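Local atomic coordinates of glutamate racemase (Escherichia coli, PDB entry 2JFN), a protein that belongs to the Asp/Glu/hydantoin racemase family and is built round two separate beta-sheets flanked by helices. Residues Phe58-Lys63 with Val69-Ala74; Ala74-Val79 with Pro101-Lys106; Cys92-Thr97 with Leu133-Thr138. All blocks are in the same frame, centred on the assembly; numbering follows the deposited sequence.

The three contacts run from the glutamic acid pocket out to the packing of helices 65-82 and 93-106. Contacts 1 and 3 both touch the glutamic acid, with centres about 11 Å apart; contact 1 meets its side-chain carboxylate and contact 3 its alpha-carboxylate, and they pack together where Tyr60 CB lies 3.4 Å from Thr94 OG1. Contact 2 shares Ala74 and helix 65-82 with contact 1, its centre about 12 Å away, and Val73 CA is 3.8 Å from Leu103 CD2. Helix 93-106 serves contact 3 at one end and contact 2 at the other, their centres about 19 Å apart, and so passes from the glutamic acid to Arg104, which holds the UMA.

Contact 1 (Phe58-Lys63 with Val69-Ala74); sequences FPYGEK and VERVVA. With GLU (glutamic acid), chain B.
Tyr60 and Arg71, which touch across the contact, converge on one oxygen, Asp54 OD2: Tyr60 OH forms a hydrogen bond with it and Arg71 NE a salt bridge. The guanidinium has a second anionic partner, since NH1 makes a salt bridge with Gly285 OXT at the C-terminus of the chain. With CG anti to the backbone N (chi1 -178°), Arg71 brings that methylene to the phenol, Tyr60 OH being 3.5 Å from Arg71 CG; the bend at the next bond (chi2 63°) then sets the course of the rest of the chain toward the guanidinium. The two side chains cross at about a right angle, with ring and guanidinium planes 65° apart, so the charged group does not lie flat on the ring. Val72, one residue on, fills the flank: its CG2 lies 3.7 Å from Tyr60 CE2, an apolar touch, for which valine offers a methyl held close to the backbone with no polar atom to satisfy beside the ring.

The other end of Tyr60 belongs to the ligand pocket. Tyr60 N donates to OE2 of the glutamic acid over 2.9 Å, and Gly61 N donates to OE1 of the same carboxylate over 2.9 Å, one backbone N-H for each oxygen. Phe58 CD1 is 3.6 Å from OE2, while one face of the Phe58 ring is covered by Pro59 CB, which sits over its centre just past the cis peptide bond joining the two. Behind the turn, Lys63 NZ binds Pro59 O at 2.9 Å, Ala57 O, and the carboxylate of Glu62, tying the loop to itself.

Chemically, Tyr60 links the pocket loop to helix 65-82: its backbone serves the ligand while its buried hydroxyl is satisfied at Asp54, whose negative charge is probably stabilised by Arg71.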
loop_
_atom_site.group_PDB
_atom_site.type_symbol
_atom_site.label_atom_id
_atom_site.label_comp_id
_atom_site.label_asym_id
_atom_site.label_seq_id
_atom_site.Cartn_x
_atom_site.Cartn_y
_atom_site.Cartn_z
ATOM N N PHE A 58 -4.408 10.400 7.916
ATOM C CA PHE A 58 -3.073 9.808 7.809
ATOM C C PHE A 58 -2.285 10.382 8.986
ATOM O O PHE A 58 -2.406 11.570 9.276
ATOM C CB PHE A 58 -2.396 10.237 6.503
ATOM C CG PHE A 58 -0.947 9.845 6.419
ATOM C CD1 PHE A 58 -0.575 8.594 5.932
ATOM C CD2 PHE A 58 0.043 10.710 6.878
ATOM C CE1 PHE A 58 0.764 8.206 5.906
ATOM C CE2 PHE A 58 1.390 10.330 6.858
ATOM C CZ PHE A 58 1.750 9.077 6.373
ATOM N N PRO A 59 -1.450 9.566 9.660
ATOM C CA PRO A 59 -1.163 8.144 9.434
ATOM C C PRO A 59 -2.103 7.195 10.178
ATOM O O PRO A 59 -2.536 7.476 11.298
ATOM C CB PRO A 59 0.278 8.012 9.921
ATOM C CG PRO A 59 0.281 8.910 11.113
ATOM C CD PRO A 59 -0.488 10.138 10.626
ATOM N N TYR A 60 -2.413 6.071 9.538
ATOM C CA TYR A 60 -3.293 5.057 10.115
ATOM C C TYR A 60 -2.558 4.184 11.150
ATOM O O TYR A 60 -3.174 3.641 12.071
ATOM C CB TYR A 60 -3.857 4.164 8.997
ATOM C CG TYR A 60 -5.047 4.731 8.236
ATOM C CD1 TYR A 60 -5.384 6.090 8.301
ATOM C CD2 TYR A 60 -5.834 3.898 7.435
ATOM C CE1 TYR A 60 -6.482 6.602 7.578
ATOM C CE2 TYR A 60 -6.920 4.391 6.719
ATOM C CZ TYR A 60 -7.242 5.740 6.790
ATOM O OH TYR A 60 -8.321 6.211 6.072
ATOM N N GLY A 61 -1.242 4.060 10.992
ATOM C CA GLY A 61 -0.448 3.247 11.901
ATOM C C GLY A 61 -0.719 3.462 13.381
ATOM O O GLY A 61 -0.718 2.511 14.163
ATOM N N GLU A 62 -0.962 4.710 13.762
ATOM C CA GLU A 62 -1.224 5.074 15.153
ATOM C C GLU A 62 -2.686 4.906 15.579
ATOM O O GLU A 62 -2.975 4.546 16.726
ATOM C CB GLU A 62 -0.823 6.534 15.365
ATOM C CG GLU A 62 -1.502 7.467 14.358
ATOM C CD GLU A 62 -1.324 8.932 14.685
ATOM O OE1 GLU A 62 -0.159 9.402 14.705
ATOM O OE2 GLU A 62 -2.351 9.614 14.921
ATOM N N LYS A 63 -3.592 5.176 14.644
ATOM C CA LYS A 63 -5.034 5.117 14.865
ATOM C C LYS A 63 -5.609 3.824 15.448
ATOM O O LYS A 63 -5.053 2.736 15.279
ATOM C CB LYS A 63 -5.755 5.438 13.551
ATOM C CG LYS A 63 -5.332 6.760 12.905
ATOM C CD LYS A 63 -5.749 7.964 13.738
ATOM C CE LYS A 63 -5.505 9.279 12.996
ATOM N NZ LYS A 63 -4.071 9.500 12.638
ATOM N N VAL A 69 -11.581 0.998 10.596
ATOM C CA VAL A 69 -12.616 0.256 9.882
ATOM C C VAL A 69 -13.740 1.183 9.427
ATOM O O VAL A 69 -14.117 1.171 8.254
ATOM C CB VAL A 69 -13.214 -0.870 10.762
ATOM C CG1 VAL A 69 -14.347 -1.572 10.016
ATOM C CG2 VAL A 69 -12.122 -1.873 11.131
ATOM N N GLU A 70 -14.259 1.993 10.350
ATOM C CA GLU A 70 -15.348 2.916 10.038
ATOM C C GLU A 70 -14.946 3.937 8.977
ATOM O O GLU A 70 -15.726 4.259 8.073
ATOM C CB GLU A 70 -15.805 3.671 11.295
ATOM C CG GLU A 70 -16.464 2.815 12.383
ATOM C CD GLU A 70 -17.690 2.055 11.893
ATOM O OE1 GLU A 70 -18.490 2.626 11.117
ATOM O OE2 GLU A 70 -17.861 0.882 12.293
ATOM N N ARG A 71 -13.730 4.449 9.108
ATOM C CA ARG A 71 -13.208 5.451 8.188
ATOM C C ARG A 71 -13.062 4.923 6.766
ATOM O O ARG A 71 -13.519 5.561 5.819
ATOM C CB ARG A 71 -11.858 5.967 8.695
ATOM C CG ARG A 71 -11.221 7.052 7.838
ATOM C CD ARG A 71 -12.062 8.325 7.793
ATOM N NE ARG A 71 -11.344 9.389 7.087
ATOM C CZ ARG A 71 -11.865 10.568 6.769
ATOM N NH1 ARG A 71 -13.123 10.856 7.088
ATOM N NH2 ARG A 71 -11.128 11.459 6.119
ATOM N N VAL A 72 -12.434 3.759 6.613
ATOM C CA VAL A 72 -12.243 3.197 5.281
ATOM C C VAL A 72 -13.583 2.833 4.636
ATOM O O VAL A 72 -13.769 3.024 3.434
ATOM C CB VAL A 72 -11.316 1.965 5.323
ATOM C CG1 VAL A 72 -11.137 1.400 3.923
ATOM C CG2 VAL A 72 -9.953 2.372 5.899
ATOM N N VAL A 73 -14.515 2.318 5.428
ATOM C CA VAL A 73 -15.834 1.982 4.906
ATOM C C VAL A 73 -16.524 3.275 4.435
ATOM O O VAL A 73 -17.169 3.292 3.393
ATOM C CB VAL A 73 -16.714 1.287 5.977
ATOM C CG1 VAL A 73 -18.172 1.225 5.510
ATOM C CG2 VAL A 73 -16.206 -0.125 6.234
ATOM N N ALA A 74 -16.376 4.358 5.195
ATOM C CA ALA A 74 -16.992 5.632 4.813
ATOM C C ALA A 74 -16.362 6.193 3.531
ATOM O O ALA A 74 -17.061 6.729 2.669
ATOM C CB ALA A 74 -16.865 6.650 5.948
HETATM N N GLU B . 0.571 2.692 3.036
HETATM C CA GLU B . 0.834 2.380 4.444
HETATM C C GLU B . 0.418 0.945 4.707
HETATM O O GLU B . 0.611 0.047 3.809
HETATM C CB GLU B . 0.044 3.342 5.345
HETATM C CG GLU B . 0.942 3.879 6.481
HETATM C CD GLU B . 0.113 4.584 7.546
HETATM O OE1 GLU B . 0.465 4.543 8.722
HETATM O OE2 GLU B . -0.908 5.208 7.240
HETATM O OXT GLU B . -0.111 0.624 5.822
#

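Contact 2 (Ala74-Val79 with Pro101-Lys106). With UMA (uridine-5'-diphosphate-N-acetylmuramoyl-L-alanine), chain C.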
loop_
_atom_site.group_PDB
_atom_site.type_symbol
_atom_site.label_atom_id
_atom_site.label_comp_id
_atom_site.label_asym_id
_atom_site.label_seq_id
_atom_site.Cartn_x
_atom_site.Cartn_y
_atom_site.Cartn_z
ATOM N N ALA A 74 -16.376 4.358 5.195
ATOM C CA ALA A 74 -16.992 5.632 4.813
ATOM C C ALA A 74 -16.362 6.193 3.531
ATOM O O ALA A 74 -17.061 6.729 2.669
ATOM C CB ALA A 74 -16.865 6.650 5.948
ATOM N N ILE A 75 -15.043 6.084 3.400
ATOM C CA ILE A 75 -14.400 6.590 2.200
ATOM C C ILE A 75 -14.823 5.794 0.952
ATOM O O ILE A 75 -15.110 6.381 -0.088
ATOM C CB ILE A 75 -12.856 6.589 2.348
ATOM C CG1 ILE A 75 -12.443 7.637 3.391
ATOM C CG2 ILE A 75 -12.198 6.885 0.997
ATOM C CD1 ILE A 75 -10.962 7.619 3.767
ATOM N N VAL A 76 -14.877 4.467 1.046
ATOM C CA VAL A 76 -15.277 3.668 -0.117
ATOM C C VAL A 76 -16.743 3.956 -0.451
ATOM O O VAL A 76 -17.153 3.935 -1.609
ATOM C CB VAL A 76 -15.105 2.151 0.135
ATOM C CG1 VAL A 76 -15.623 1.363 -1.080
ATOM C CG2 VAL A 76 -13.624 1.826 0.383
ATOM N N THR A 77 -17.536 4.231 0.574
ATOM C CA THR A 77 -18.941 4.549 0.366
ATOM C C THR A 77 -19.057 5.841 -0.443
ATOM O O THR A 77 -19.861 5.931 -1.378
ATOM C CB THR A 77 -19.655 4.713 1.714
ATOM O OG1 THR A 77 -19.603 3.463 2.413
ATOM C CG2 THR A 77 -21.116 5.120 1.516
ATOM N N ALA A 78 -18.244 6.832 -0.087
ATOM C CA ALA A 78 -18.255 8.120 -0.773
ATOM C C ALA A 78 -17.777 7.967 -2.210
ATOM O O ALA A 78 -18.339 8.570 -3.123
ATOM C CB ALA A 78 -17.375 9.127 -0.030
ATOM N N VAL A 79 -16.739 7.164 -2.419
ATOM C CA VAL A 79 -16.249 6.968 -3.772
ATOM C C VAL A 79 -17.341 6.321 -4.623
ATOM O O VAL A 79 -17.592 6.754 -5.751
ATOM C CB VAL A 79 -14.993 6.066 -3.812
ATOM C CG1 VAL A 79 -14.588 5.822 -5.257
ATOM C CG2 VAL A 79 -13.845 6.731 -3.053
ATOM N N PRO A 101 -13.350 -7.565 6.144
ATOM C CA PRO A 101 -14.667 -8.145 6.437
ATOM C C PRO A 101 -15.804 -7.131 6.298
ATOM O O PRO A 101 -16.819 -7.404 5.654
ATOM C CB PRO A 101 -14.510 -8.640 7.872
ATOM C CG PRO A 101 -13.067 -9.068 7.900
ATOM C CD PRO A 101 -12.377 -7.912 7.194
ATOM N N ALA A 102 -15.623 -5.960 6.902
ATOM C CA ALA A 102 -16.630 -4.905 6.867
ATOM C C ALA A 102 -16.905 -4.400 5.455
ATOM O O ALA A 102 -18.058 -4.136 5.092
ATOM C CB ALA A 102 -16.199 -3.747 7.765
ATOM N N LEU A 103 -15.849 -4.266 4.659
ATOM C CA LEU A 103 -15.986 -3.797 3.285
ATOM C C LEU A 103 -16.667 -4.832 2.400
ATOM O O LEU A 103 -17.496 -4.494 1.558
ATOM C CB LEU A 103 -14.614 -3.462 2.703
ATOM C CG LEU A 103 -13.922 -2.241 3.315
ATOM C CD1 LEU A 103 -12.455 -2.208 2.885
ATOM C CD2 LEU A 103 -14.651 -0.973 2.882
ATOM N N ARG A 104 -16.323 -6.098 2.600
ATOM C CA ARG A 104 -16.908 -7.157 1.797
ATOM C C ARG A 104 -18.370 -7.387 2.140
ATOM O O ARG A 104 -19.127 -7.897 1.324
ATOM C CB ARG A 104 -16.092 -8.442 1.954
ATOM C CG ARG A 104 -14.776 -8.375 1.193
ATOM C CD ARG A 104 -13.798 -9.495 1.557
ATOM N NE ARG A 104 -12.589 -9.372 0.744
ATOM C CZ ARG A 104 -11.415 -9.930 1.032
ATOM N NH1 ARG A 104 -11.268 -10.663 2.124
ATOM N NH2 ARG A 104 -10.385 -9.741 0.225
ATOM N N GLU A 105 -18.763 -6.998 3.346
ATOM C CA GLU A 105 -20.150 -7.143 3.769
ATOM C C GLU A 105 -20.995 -6.012 3.189
ATOM O O GLU A 105 -22.103 -6.239 2.705
ATOM C CB GLU A 105 -20.255 -7.117 5.298
ATOM C CG GLU A 105 -21.676 -6.882 5.815
ATOM C CD GLU A 105 -22.641 -7.988 5.421
ATOM O OE1 GLU A 105 -23.873 -7.750 5.465
ATOM O OE2 GLU A 105 -22.172 -9.095 5.074
ATOM N N LYS A 106 -20.468 -4.795 3.216
ATOM C CA LYS A 106 -21.229 -3.664 2.714
ATOM C C LYS A 106 -21.321 -3.544 1.193
ATOM O O LYS A 106 -22.365 -3.152 0.663
ATOM C CB LYS A 106 -20.678 -2.348 3.284
ATOM C CG LYS A 106 -21.589 -1.142 2.975
ATOM C CD LYS A 106 -21.159 0.135 3.698
ATOM C CE LYS A 106 -22.153 1.282 3.446
ATOM N NZ LYS A 106 -21.723 2.574 4.074
HETATM N N1 UMA C . -1.031 -10.672 -1.977
HETATM C C2 UMA C . -1.940 -9.809 -1.182
HETATM N N3 UMA C . -3.251 -9.759 -1.631
HETATM C C4 UMA C . -3.766 -10.442 -2.744
HETATM C C5 UMA C . -2.778 -11.308 -3.512
HETATM C C6 UMA C . -1.496 -11.373 -3.100
HETATM O O2 UMA C . -1.589 -9.171 -0.201
HETATM O O4 UMA C . -4.944 -10.311 -3.042
HETATM C C1B UMA C . 0.398 -10.736 -1.504
HETATM C C2B UMA C . 0.552 -11.750 -0.384
HETATM O "O2'" UMA C . 1.458 -11.310 0.702
HETATM C C3B UMA C . 1.013 -13.034 -0.989
HETATM C C4B UMA C . 1.872 -12.462 -2.101
HETATM O O4B UMA C . 1.295 -11.216 -2.476
HETATM O O3B UMA C . 1.723 -13.690 0.095
HETATM C C5B UMA C . 1.938 -13.287 -3.324
HETATM O O5B UMA C . 0.668 -13.696 -3.691
HETATM P PA UMA C . 0.382 -14.754 -4.843
HETATM O O1A UMA C . -1.027 -14.529 -5.196
HETATM O O2A UMA C . 1.331 -14.572 -5.894
HETATM O O3A UMA C . 0.529 -16.167 -4.065
HETATM P PB UMA C . 0.677 -16.565 -2.527
HETATM O O1B UMA C . 1.891 -16.041 -1.938
HETATM O O2B UMA C . 0.421 -18.005 -2.421
HETATM O "O1'" UMA C . -0.668 -15.845 -1.921
HETATM C "C1'" UMA C . -1.865 -16.492 -1.487
HETATM C "C2'" UMA C . -3.093 -15.707 -1.867
HETATM N "N2'" UMA C . -3.226 -15.566 -3.329
HETATM C "C7'" UMA C . -4.210 -16.170 -4.016
HETATM O "O7'" UMA C . -5.147 -16.731 -3.456
HETATM C "C8'" UMA C . -4.166 -16.137 -5.529
HETATM C "C3'" UMA C . -3.022 -14.338 -1.170
HETATM O "O3'" UMA C . -4.241 -13.562 -1.430
HETATM C "C4'" UMA C . -2.841 -14.494 0.358
HETATM O "O4'" UMA C . -2.741 -13.232 0.987
HETATM C "C5'" UMA C . -1.595 -15.334 0.654
HETATM O "O5'" UMA C . -1.726 -16.628 -0.048
HETATM C "C6'" UMA C . -1.413 -15.659 2.126
HETATM O "O6'" UMA C . -2.581 -16.282 2.638
HETATM C C18 UMA C . -5.624 -13.969 -1.268
HETATM C C19 UMA C . -6.233 -13.536 0.025
HETATM O O18 UMA C . -7.111 -14.191 0.557
HETATM C C20 UMA C . -6.391 -13.592 -2.552
HETATM N N4 UMA C . -5.740 -12.392 0.528
HETATM C C21 UMA C . -6.263 -11.675 1.700
HETATM C C22 UMA C . -7.798 -11.410 1.677
HETATM O O19 UMA C . -8.338 -11.266 0.557
HETATM O O20 UMA C . -8.428 -11.367 2.765
HETATM C C23 UMA C . -5.519 -10.343 1.853
#
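Thr77 and Lys106 meet at about a right angle, the extended lysine reaching across from helix 93-106 to the hydroxyl on helix 65-82. Lys106 starts with CG anti to the backbone N (chi1 -170°) and stays straight through all its later torsions, which carries NZ far enough to donate to Thr77 OG1 over 2.8 Å. Thr77 OG1 also bonds Val73 O, one turn earlier on its own helix, so this hydroxyl joins a backbone carbonyl to a charged group. Threonine suits the place because its short branch keeps OG1 close to that carbonyl while still presenting it to the lysine; its methyl CG2 lies 3.7 Å from Lys106 NZ. The long methylene chain of Lys106 lies against Val73 on the way.

Deeper in, the pairing is apolar. Val76 points toward the other helix and Leu103 reaches it with one branch, CD2, which comes within 3.9 Å of Val76 CG2; these two side chains cross obliquely. Phe107, just after the segment, touches both Val76 and Thr77.

From the same turn of helix 93-106 Arg104 is directed to the UMA. Its chain is extended from CG to NE and sets the guanidinium edge-on to the ligand carboxylate: NH1 donates to O20 over 3.0 Å at 164°, NH2 to O19 over 2.6 Å at 160°. NH2 also binds Val111 O, which helps fix how the group is turned.

The contact therefore sets one buried apolar touch beside a more exposed polar bridge, the ammonium of Lys106 joining the helices through a neutral hydroxyl, while the positive charge of Arg104 is probably balanced by the carboxylate it holds in two-point fashion.

Contact 3 (Cys92-Thr97 with Leu133-Thr138); sequences CNTAST and LATRGT. With GLU (glutamic acid), chain B.
The flat alpha-carboxylate of the glutamic acid is gripped by Thr94 and Asn93, the residues that also face Thr138 across the contact. Cys92 SG lies over one face of the group, 4.0 Å from its carbon C, and the donors approach its oxygens tilted toward that same face. Asn93 N donates to O over 2.8 Å (158°); OXT receives two bonds from one residue, Thr94 N at 2.9 Å (168°) and Thr94 OG1 at 2.9 Å. That pairing follows from the threonine torsion: with chi1 at 53°, OG1 sits between the backbone N and the carbonyl carbon, so amide and hydroxyl converge on one oxygen.

The same rotation sends the methyl CG2 to the other segment. It touches Thr138 OG1 at 3.3 Å, the two side chains crossing at about a right angle, and Thr135 CG2 at 3.4 Å, a tight methyl-to-methyl meeting. Thr135 is backed by Ala163 and Val166 of helix 163-174.

Thr135 and Thr138 lie in the turn that follows strand 129-134 of the four-stranded parallel sheet, whereas helix 93-106 follows strand 87-90 of the other sheet, so the contact joins parts of the two sheets' halves beside the glutamic acid. Threonine suits position 94 because its hydroxyl serves the ligand and its methyl meets Thr135 and Thr138, and the donors probably stabilise the ligand's negative charge.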
loop_
_atom_site.group_PDB
_atom_site.type_symbol
_atom_site.label_atom_id
_atom_site.label_comp_id
_atom_site.label_asym_id
_atom_site.label_seq_id
_atom_site.Cartn_x
_atom_site.Cartn_y
_atom_site.Cartn_z
ATOM N N CYS A 92 -3.160 -0.713 1.411
ATOM C CA CYS A 92 -2.701 -0.177 2.678
ATOM C C CYS A 92 -2.686 -1.312 3.709
ATOM O O CYS A 92 -3.738 -1.840 4.059
ATOM C CB CYS A 92 -3.691 0.917 3.099
ATOM S SG CYS A 92 -3.505 1.607 4.735
ATOM N N ASN A 93 -1.501 -1.683 4.195
ATOM C CA ASN A 93 -1.384 -2.762 5.182
ATOM C C ASN A 93 -2.080 -2.467 6.507
ATOM O O ASN A 93 -2.735 -3.342 7.080
ATOM C CB ASN A 93 0.089 -3.090 5.458
ATOM C CG ASN A 93 0.796 -3.666 4.254
ATOM O OD1 ASN A 93 1.177 -2.938 3.330
ATOM N ND2 ASN A 93 0.974 -4.985 4.248
ATOM N N THR A 94 -1.937 -1.240 6.999
ATOM C CA THR A 94 -2.554 -0.853 8.261
ATOM C C THR A 94 -4.077 -0.802 8.193
ATOM O O THR A 94 -4.740 -0.621 9.209
ATOM C CB THR A 94 -2.043 0.528 8.739
ATOM O OG1 THR A 94 -2.200 1.491 7.687
ATOM C CG2 THR A 94 -0.580 0.444 9.126
ATOM N N ALA A 95 -4.637 -0.960 7.000
ATOM C CA ALA A 95 -6.092 -0.923 6.859
ATOM C C ALA A 95 -6.676 -2.233 6.357
ATOM O O ALA A 95 -7.750 -2.641 6.794
ATOM C CB ALA A 95 -6.506 0.217 5.923
ATOM N N SER A 96 -5.968 -2.895 5.451
ATOM C CA SER A 96 -6.454 -4.141 4.875
ATOM C C SER A 96 -7.050 -5.114 5.874
ATOM O O SER A 96 -8.269 -5.250 5.964
ATOM C CB SER A 96 -5.347 -4.847 4.095
ATOM O OG SER A 96 -5.323 -4.409 2.749
ATOM N N THR A 97 -6.190 -5.790 6.622
ATOM C CA THR A 97 -6.646 -6.773 7.595
ATOM C C THR A 97 -7.961 -6.415 8.285
ATOM O O THR A 97 -9.011 -7.012 8.006
ATOM C CB THR A 97 -5.574 -7.013 8.664
ATOM O OG1 THR A 97 -5.388 -5.822 9.444
ATOM C CG2 THR A 97 -4.256 -7.375 7.997
ATOM N N LEU A 133 10.045 -5.210 6.788
ATOM C CA LEU A 133 10.038 -3.769 7.021
ATOM C C LEU A 133 8.584 -3.352 6.926
ATOM O O LEU A 133 7.937 -3.565 5.899
ATOM C CB LEU A 133 10.831 -3.020 5.950
ATOM C CG LEU A 133 12.349 -2.977 6.037
ATOM C CD1 LEU A 133 12.868 -2.122 4.893
ATOM C CD2 LEU A 133 12.778 -2.384 7.381
ATOM N N ALA A 134 8.066 -2.774 7.998
ATOM C CA ALA A 134 6.683 -2.330 8.020
ATOM C C ALA A 134 6.611 -1.083 8.875
ATOM O O ALA A 134 7.613 -0.657 9.446
ATOM C CB ALA A 134 5.791 -3.418 8.610
ATOM N N THR A 135 5.433 -0.482 8.964
ATOM C CA THR A 135 5.316 0.695 9.794
ATOM C C THR A 135 5.198 0.226 11.242
ATOM O O THR A 135 4.917 -0.948 11.504
ATOM C CB THR A 135 4.108 1.562 9.391
ATOM O OG1 THR A 135 4.167 2.802 10.109
ATOM C CG2 THR A 135 2.801 0.845 9.682
ATOM N N ARG A 136 5.422 1.143 12.176
ATOM C CA ARG A 136 5.387 0.817 13.593
ATOM C C ARG A 136 4.153 0.039 14.037
ATOM O O ARG A 136 4.268 -0.933 14.785
ATOM C CB ARG A 136 5.523 2.095 14.428
ATOM C CG ARG A 136 5.708 1.825 15.906
ATOM C CD ARG A 136 6.887 0.887 16.133
ATOM N NE ARG A 136 6.878 0.328 17.480
ATOM C CZ ARG A 136 7.754 -0.567 17.924
ATOM N NH1 ARG A 136 8.716 -1.007 17.125
ATOM N NH2 ARG A 136 7.660 -1.025 19.163
ATOM N N GLY A 137 2.980 0.459 13.570
ATOM C CA GLY A 137 1.751 -0.215 13.950
ATOM C C GLY A 137 1.545 -1.608 13.380
ATOM O O GLY A 137 0.897 -2.446 14.008
ATOM N N THR A 138 2.094 -1.863 12.198
ATOM C CA THR A 138 1.944 -3.160 11.543
ATOM C C THR A 138 2.736 -4.290 12.200
ATOM O O THR A 138 2.337 -5.453 12.131
ATOM C CB THR A 138 2.358 -3.071 10.061
ATOM O OG1 THR A 138 1.550 -2.089 9.402
ATOM C CG2 THR A 138 2.178 -4.417 9.369
HETATM N N GLU B . 0.571 2.692 3.036
HETATM C CA GLU B . 0.834 2.380 4.444
HETATM C C GLU B . 0.418 0.945 4.707
HETATM O O GLU B . 0.611 0.047 3.809
HETATM C CB GLU B . 0.044 3.342 5.345
HETATM C CG GLU B . 0.942 3.879 6.481
HETATM C CD GLU B . 0.113 4.584 7.546
HETATM O OE1 GLU B . 0.465 4.543 8.722
HETATM O OE2 GLU B . -0.908 5.208 7.240
HETATM O OXT GLU B . -0.111 0.624 5.822
#